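Local coordinates for ribonucleoside-diphosphate reductase (Pseudomonas aeruginosa, PDB 5IM3), which probably catalyses the thioredoxin-dependent reduction of ribonucleoside diphosphates to 2'-deoxyribonucleoside diphosphates, and binds the allosteric nucleotide dATP, at residues Ser573-Gln576 with His577-Val580; Asp726-Lys729 with Lys730-Glu733; Thr747-Trp750 with Ala751-Arg754. One frame throughout, in Å; residues are numbered along the deposited sequence.

Contact 1: Ser573-Gln576 with His577-Val580; sequences SPQQ and HVGV
A type I beta turn from Ser573 to Gln576 sets Gln575 against His577 and Val578, in a loop of the barrel domain of ribonucleotide reductase between helix 566-571 and strand 600-608. The example illustrates how a chain without helix or strand is held by successive short-range bonds. Within the turn, Ser573 receives two of them. Its O takes Gln576 NE2 at 2.8 Å, with the carbonyl oxygen almost exactly in the plane of the Gln576 amide. Its OG accepts a weak bond from Gln575 N, 3.4 Å away, the span of an ST turn. One step on, Val578 N reaches back to Gln575 O at 3.3 Å, straight at 167° but long and therefore weak. Asn593 ND2 also bonds to that oxygen.

Gln575 bends at chi2 (-69°), which brings its amide alongside the His577 imidazole. The two planes are 75° apart, and OE1 comes to the ring edge, 3.2 Å from CE1. The bonds of both groups to a nearby loop hold them there: Gln575 OE1 to Tyr710 OH, Gln575 NE2 to Thr712 OG1, and His577 NE2 to the backbone O of Thr712. The loop is thus stitched to the segment around Thr712 by side chains that run the same way. Val578 covers one face of the imidazole, its CB 4.1 Å above the ring plane and over the centre, while its CG1 lies 3.8 Å from Gln575 NE2.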
loop_
_atom_site.group_PDB
_atom_site.type_symbol
_atom_site.label_atom_id
_atom_site.label_comp_id
_atom_site.label_asym_id
_atom_site.label_seq_id
_atom_site.Cartn_x
_atom_site.Cartn_y
_atom_site.Cartn_z
ATOM N N SER A 573 21.333 1.127 43.538
ATOM C CA SER A 573 22.424 0.178 43.705
ATOM C C SER A 573 22.985 0.291 45.120
ATOM O O SER A 573 23.278 1.404 45.575
ATOM C CB SER A 573 23.522 0.440 42.679
ATOM O OG SER A 573 24.630 -0.417 42.886
ATOM N N PRO A 574 23.138 -0.815 45.854
ATOM C CA PRO A 574 23.742 -0.724 47.194
ATOM C C PRO A 574 25.217 -0.359 47.183
ATOM O O PRO A 574 25.766 -0.060 48.253
ATOM C CB PRO A 574 23.531 -2.131 47.774
ATOM C CG PRO A 574 22.443 -2.735 46.951
ATOM C CD PRO A 574 22.614 -2.164 45.584
ATOM N N GLN A 575 25.872 -0.369 46.023
ATOM C CA GLN A 575 27.314 -0.175 45.930
ATOM C C GLN A 575 27.683 1.178 45.324
ATOM O O GLN A 575 28.721 1.306 44.672
ATOM C CB GLN A 575 27.934 -1.312 45.118
ATOM C CG GLN A 575 27.855 -2.673 45.801
ATOM C CD GLN A 575 28.747 -2.754 47.026
ATOM O OE1 GLN A 575 28.341 -2.395 48.130
ATOM N NE2 GLN A 575 29.974 -3.220 46.834
ATOM N N GLN A 576 26.847 2.199 45.536
ATOM C CA GLN A 576 27.126 3.523 44.988
ATOM C C GLN A 576 28.397 4.133 45.561
ATOM O O GLN A 576 28.981 5.021 44.933
ATOM C CB GLN A 576 25.959 4.470 45.262
ATOM C CG GLN A 576 24.668 4.081 44.583
ATOM C CD GLN A 576 23.474 4.850 45.121
ATOM O OE1 GLN A 576 23.438 6.080 45.072
ATOM N NE2 GLN A 576 22.490 4.126 45.640
ATOM N N HIS A 577 28.828 3.688 46.739
ATOM C CA HIS A 577 29.954 4.304 47.426
ATOM C C HIS A 577 31.306 3.874 46.875
ATOM O O HIS A 577 32.327 4.443 47.278
ATOM C CB HIS A 577 29.898 3.966 48.918
ATOM C CG HIS A 577 30.112 2.513 49.215
ATOM N ND1 HIS A 577 29.299 1.522 48.708
ATOM C CD2 HIS A 577 31.048 1.884 49.965
ATOM C CE1 HIS A 577 29.724 0.346 49.132
ATOM N NE2 HIS A 577 30.783 0.536 49.897
ATOM N N VAL A 578 31.344 2.897 45.973
ATOM C CA VAL A 578 32.609 2.302 45.565
ATOM C C VAL A 578 32.640 2.094 44.055
ATOM O O VAL A 578 33.620 1.567 43.517
ATOM C CB VAL A 578 32.843 0.981 46.326
ATOM C CG1 VAL A 578 31.954 -0.133 45.781
ATOM C CG2 VAL A 578 34.306 0.579 46.295
ATOM N N GLY A 579 31.587 2.508 43.359
ATOM C CA GLY A 579 31.568 2.363 41.915
ATOM C C GLY A 579 30.258 2.835 41.325
ATOM O O GLY A 579 29.403 3.399 42.012
ATOM N N VAL A 580 30.120 2.580 40.025
ATOM C CA VAL A 580 28.984 3.025 39.227
ATOM C C VAL A 580 28.522 1.862 38.361
ATOM O O VAL A 580 29.342 1.088 37.854
ATOM C CB VAL A 580 29.358 4.247 38.351
ATOM C CG1 VAL A 580 28.262 4.557 37.326
ATOM C CG2 VAL A 580 29.635 5.471 39.222
HETATM O O HOH W 1 26.876 1.061 42.346
#

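Contact 2: Asp726-Lys729 with Lys730-Glu733; sequences DSEK and KLIE
Glu728 touches Leu731 and Ile732, and Lys729 touches Glu733, about one turn apart on helix 724-735. With Lys730, the two residues Glu728 and Lys729 carry most of the contact, and they do so in different ways. Lys729 contributes chiefly its backbone. Its O accepts from Glu733 N at 3.1 Å, and the CG of Glu733 rests 3.6 Å from the same oxygen, while the Lys729 chain runs extended beyond its CG into an exposed position. Lys730 gives its N-H to Asp726 O, 3.2 Å away, and this bond runs close to straight at 169°. Its aliphatic chain, also exposed, then leads away and turns only at the last torsion, chi4.

Glu728 behaves as a residue of the buried side. Its CG lies anti to the carbonyl carbon, and a bend at chi2 (-81°) brings the carboxylate beside Leu731, with Glu728 OE2 3.8 Å from Leu731 CD2. The charge of that carboxylate has a long, weak ion pair with Arg572 NH1. The backbone O of Glu728 is occupied too: Ile732 N bonds to it at 3.1 Å, and Ile732 CG1 packs against it at 3.2 Å. Leu731 N completes the set by donating to Ser727 O.

Beyond these residues, Leu731 leans on Pro568 and Leu571 of helix 566-571, and Asp726 OD2 binds both Leu723 N and Arg754, an acidic group near the helix start that probably suits the helix dipole. Four successive i to i+4 bonds, with a buried face of Ser727, Glu728 and Leu731 against an exposed one of Lys729, Lys730 and Glu733, are the pattern of an alpha-helix laid by one side against the body of the barrel domain.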
loop_
_atom_site.group_PDB
_atom_site.type_symbol
_atom_site.label_atom_id
_atom_site.label_comp_id
_atom_site.label_asym_id
_atom_site.label_seq_id
_atom_site.Cartn_x
_atom_site.Cartn_y
_atom_site.Cartn_z
ATOM N N ASP A 726 13.330 1.217 50.783
ATOM C CA ASP A 726 13.751 2.599 50.980
ATOM C C ASP A 726 14.372 3.188 49.718
ATOM O O ASP A 726 14.244 4.393 49.479
ATOM C CB ASP A 726 14.737 2.679 52.146
ATOM C CG ASP A 726 14.125 2.218 53.457
ATOM O OD1 ASP A 726 13.010 2.675 53.786
ATOM O OD2 ASP A 726 14.753 1.395 54.156
ATOM N N SER A 727 15.041 2.365 48.906
ATOM C CA SER A 727 15.561 2.841 47.627
ATOM C C SER A 727 14.446 3.399 46.751
ATOM O O SER A 727 14.630 4.416 46.072
ATOM C CB SER A 727 16.287 1.709 46.899
ATOM O OG SER A 727 17.361 1.194 47.660
ATOM N N GLU A 728 13.282 2.741 46.744
ATOM C CA GLU A 728 12.150 3.240 45.967
ATOM C C GLU A 728 11.748 4.637 46.418
ATOM O O GLU A 728 11.468 5.508 45.588
ATOM C CB GLU A 728 10.957 2.290 46.094
ATOM C CG GLU A 728 11.056 1.031 45.257
ATOM C CD GLU A 728 10.661 1.250 43.808
ATOM O OE1 GLU A 728 9.787 0.509 43.311
ATOM O OE2 GLU A 728 11.224 2.161 43.164
ATOM N N LYS A 729 11.708 4.867 47.732
ATOM C CA LYS A 729 11.285 6.165 48.247
ATOM C C LYS A 729 12.229 7.271 47.794
ATOM O O LYS A 729 11.787 8.319 47.309
ATOM C CB LYS A 729 11.199 6.116 49.773
ATOM C CG LYS A 729 10.056 5.264 50.298
ATOM C CD LYS A 729 9.910 5.391 51.807
ATOM C CE LYS A 729 8.616 4.760 52.291
ATOM N NZ LYS A 729 8.380 4.983 53.747
ATOM N N LYS A 730 13.539 7.054 47.942
ATOM C CA LYS A 730 14.501 8.063 47.511
ATOM C C LYS A 730 14.452 8.272 46.005
ATOM O O LYS A 730 14.640 9.397 45.529
ATOM C CB LYS A 730 15.913 7.671 47.949
ATOM C CG LYS A 730 16.281 8.150 49.346
ATOM C CD LYS A 730 17.720 7.798 49.701
ATOM C CE LYS A 730 18.143 8.434 51.017
ATOM N NZ LYS A 730 17.270 8.013 52.147
ATOM N N LEU A 731 14.195 7.208 45.239
ATOM C CA LEU A 731 14.073 7.355 43.793
ATOM C C LEU A 731 12.938 8.307 43.436
ATOM O O LEU A 731 13.076 9.139 42.530
ATOM C CB LEU A 731 13.856 5.985 43.146
ATOM C CG LEU A 731 13.612 5.965 41.632
ATOM C CD1 LEU A 731 14.789 6.566 40.880
ATOM C CD2 LEU A 731 13.338 4.546 41.152
ATOM N N ILE A 732 11.812 8.206 44.144
ATOM C CA ILE A 732 10.692 9.109 43.896
ATOM C C ILE A 732 11.073 10.539 44.255
ATOM O O ILE A 732 10.690 11.490 43.563
ATOM C CB ILE A 732 9.448 8.640 44.673
ATOM C CG1 ILE A 732 9.058 7.220 44.253
ATOM C CG2 ILE A 732 8.276 9.585 44.434
ATOM C CD1 ILE A 732 8.049 6.574 45.172
ATOM N N GLU A 733 11.827 10.719 45.342
ATOM C CA GLU A 733 12.282 12.056 45.713
ATOM C C GLU A 733 13.179 12.641 44.633
ATOM O O GLU A 733 13.002 13.792 44.215
ATOM C CB GLU A 733 13.026 12.014 47.047
ATOM C CG GLU A 733 12.144 11.781 48.259
ATOM C CD GLU A 733 12.874 12.047 49.563
ATOM O OE1 GLU A 733 14.016 12.552 49.513
ATOM O OE2 GLU A 733 12.305 11.752 50.637
#

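Contact 3: Thr747-Trp750 with Ala751-Arg754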
loop_
_atom_site.group_PDB
_atom_site.type_symbol
_atom_site.label_atom_id
_atom_site.label_comp_id
_atom_site.label_asym_id
_atom_site.label_seq_id
_atom_site.Cartn_x
_atom_site.Cartn_y
_atom_site.Cartn_z
ATOM N N THR A 747 3.739 -5.326 54.042
ATOM C CA THR A 747 2.989 -6.264 54.869
ATOM C C THR A 747 3.829 -6.884 55.978
ATOM O O THR A 747 3.294 -7.661 56.776
ATOM C CB THR A 747 2.391 -7.380 54.002
ATOM O OG1 THR A 747 3.432 -8.256 53.555
ATOM C CG2 THR A 747 1.669 -6.796 52.795
ATOM N N LEU A 748 5.119 -6.566 56.051
ATOM C CA LEU A 748 6.018 -7.088 57.071
ATOM C C LEU A 748 6.527 -5.945 57.941
ATOM O O LEU A 748 6.266 -4.768 57.681
ATOM C CB LEU A 748 7.200 -7.832 56.435
ATOM C CG LEU A 748 7.034 -9.327 56.151
ATOM C CD1 LEU A 748 5.806 -9.615 55.301
ATOM C CD2 LEU A 748 8.287 -9.860 55.473
ATOM N N ASP A 749 7.264 -6.310 58.988
ATOM C CA ASP A 749 7.929 -5.347 59.863
ATOM C C ASP A 749 9.418 -5.371 59.540
ATOM O O ASP A 749 10.128 -6.307 59.922
ATOM C CB ASP A 749 7.685 -5.670 61.334
ATOM C CG ASP A 749 8.401 -4.709 62.264
ATOM O OD1 ASP A 749 8.702 -3.575 61.832
ATOM O OD2 ASP A 749 8.666 -5.086 63.424
ATOM N N TRP A 750 9.887 -4.337 58.847
ATOM C CA TRP A 750 11.268 -4.277 58.391
ATOM C C TRP A 750 12.188 -3.544 59.357
ATOM O O TRP A 750 13.411 -3.652 59.217
ATOM C CB TRP A 750 11.335 -3.597 57.022
ATOM C CG TRP A 750 10.756 -4.421 55.916
ATOM C CD1 TRP A 750 9.443 -4.496 55.550
ATOM C CD2 TRP A 750 11.472 -5.286 55.028
ATOM N NE1 TRP A 750 9.297 -5.358 54.490
ATOM C CE2 TRP A 750 10.529 -5.855 54.149
ATOM C CE3 TRP A 750 12.818 -5.636 54.891
ATOM C CZ2 TRP A 750 10.891 -6.752 53.145
ATOM C CZ3 TRP A 750 13.175 -6.529 53.896
ATOM C CH2 TRP A 750 12.216 -7.075 53.036
ATOM N N ALA A 751 11.641 -2.808 60.323
ATOM C CA ALA A 751 12.490 -2.049 61.236
ATOM C C ALA A 751 13.507 -2.922 61.958
ATOM O O ALA A 751 14.679 -2.517 62.035
ATOM C CB ALA A 751 11.615 -1.280 62.235
ATOM N N PRO A 752 13.155 -4.097 62.495
ATOM C CA PRO A 752 14.187 -4.915 63.153
ATOM C C PRO A 752 15.255 -5.410 62.197
ATOM O O PRO A 752 16.435 -5.461 62.567
ATOM C CB PRO A 752 13.382 -6.078 63.755
ATOM C CG PRO A 752 11.975 -5.584 63.824
ATOM C CD PRO A 752 11.817 -4.696 62.632
ATOM N N LEU A 753 14.877 -5.789 60.974
ATOM C CA LEU A 753 15.869 -6.239 60.005
ATOM C C LEU A 753 16.703 -5.076 59.480
ATOM O O LEU A 753 17.893 -5.250 59.192
ATOM C CB LEU A 753 15.182 -6.967 58.851
ATOM C CG LEU A 753 16.113 -7.637 57.836
ATOM C CD1 LEU A 753 16.978 -8.698 58.506
ATOM C CD2 LEU A 753 15.310 -8.244 56.693
ATOM N N ARG A 754 16.105 -3.889 59.351
ATOM C CA ARG A 754 16.867 -2.709 58.963
ATOM C C ARG A 754 17.956 -2.378 59.976
ATOM O O ARG A 754 18.913 -1.676 59.634
ATOM C CB ARG A 754 15.927 -1.510 58.791
ATOM C CG ARG A 754 16.618 -0.227 58.332
ATOM C CD ARG A 754 15.626 0.912 58.134
ATOM N NE ARG A 754 14.780 0.707 56.960
ATOM C CZ ARG A 754 13.554 0.189 56.987
ATOM N NH1 ARG A 754 13.001 -0.185 58.133
ATOM N NH2 ARG A 754 12.873 0.045 55.858
#
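Asp749 and Trp750 hand the chain over to Ala751-Arg754, and their oxygens meet donors of helix 751-757. Asp749 OD1 accepts from Ala751 N at 3.4 Å, a weak capping bond bent to 144°. The carboxylate can reach because the first torsion sets CG opposite the backbone N and beside the carbonyl carbon. The same group lies across the Pro752 ring, Asp749 OD2 3.3 Å from Pro752 CD. Pro752 itself has no N-H to offer, so this approach is one of carbon with oxygen.

The shorter of the two hydrogen bonds across the contact is made by Trp750 O, which takes Arg754 N at 2.7 Å. The C=O...N angle is 171°. The Trp750 indole and Leu753 lie side by side, pointing the same way, with Trp750 CZ3 3.9 Å from Leu753 CD2. Tyr694 meets the indole edge-to-face, and Trp869 lies nearly parallel to it. One carboxylate serves several donors of the loop: Glu690 OE2 takes the indole N-H and a weak bond from Leu748 N, while Glu690 OE1 is bonded to Thr747 OG1.

The Arg754 chain folds at chi3, -71°, and so returns its guanidinium to the Trp750 side, Arg754 NH1 4.0 Å from Trp750 CB. Its charge is met by Asp726 rather than by Asp749, whose OD1 remains 6.6 Å from Arg754 NH1. The bond from Ala751 N to Asp749 OD1 makes an Asx turn, here a weak one, and the bond from Arg754 N to Trp750 O is the alpha-helical one that follows: an Asx-capped helix start.

Read from the N terminus, the three contacts come in series, and none nests in or crosses another. Contact 1 closes successive turns of a loop after helix 566-571. Contact 2 closes no loop; it lies within helix 724-735, and its centre is 16 Å from that of contact 1, their nearest atoms about 6 Å apart. Through Leu731 it rests on the helix that leads into contact 1. Contact 3 then ends the loop that follows and opens the next helix, 751-757. Contacts 2 and 3 are the pair that touch: Arg754 NH2 and Asp726 OD2 form a salt bridge of 2.9 Å, tying two consecutive helices of the barrel domain together.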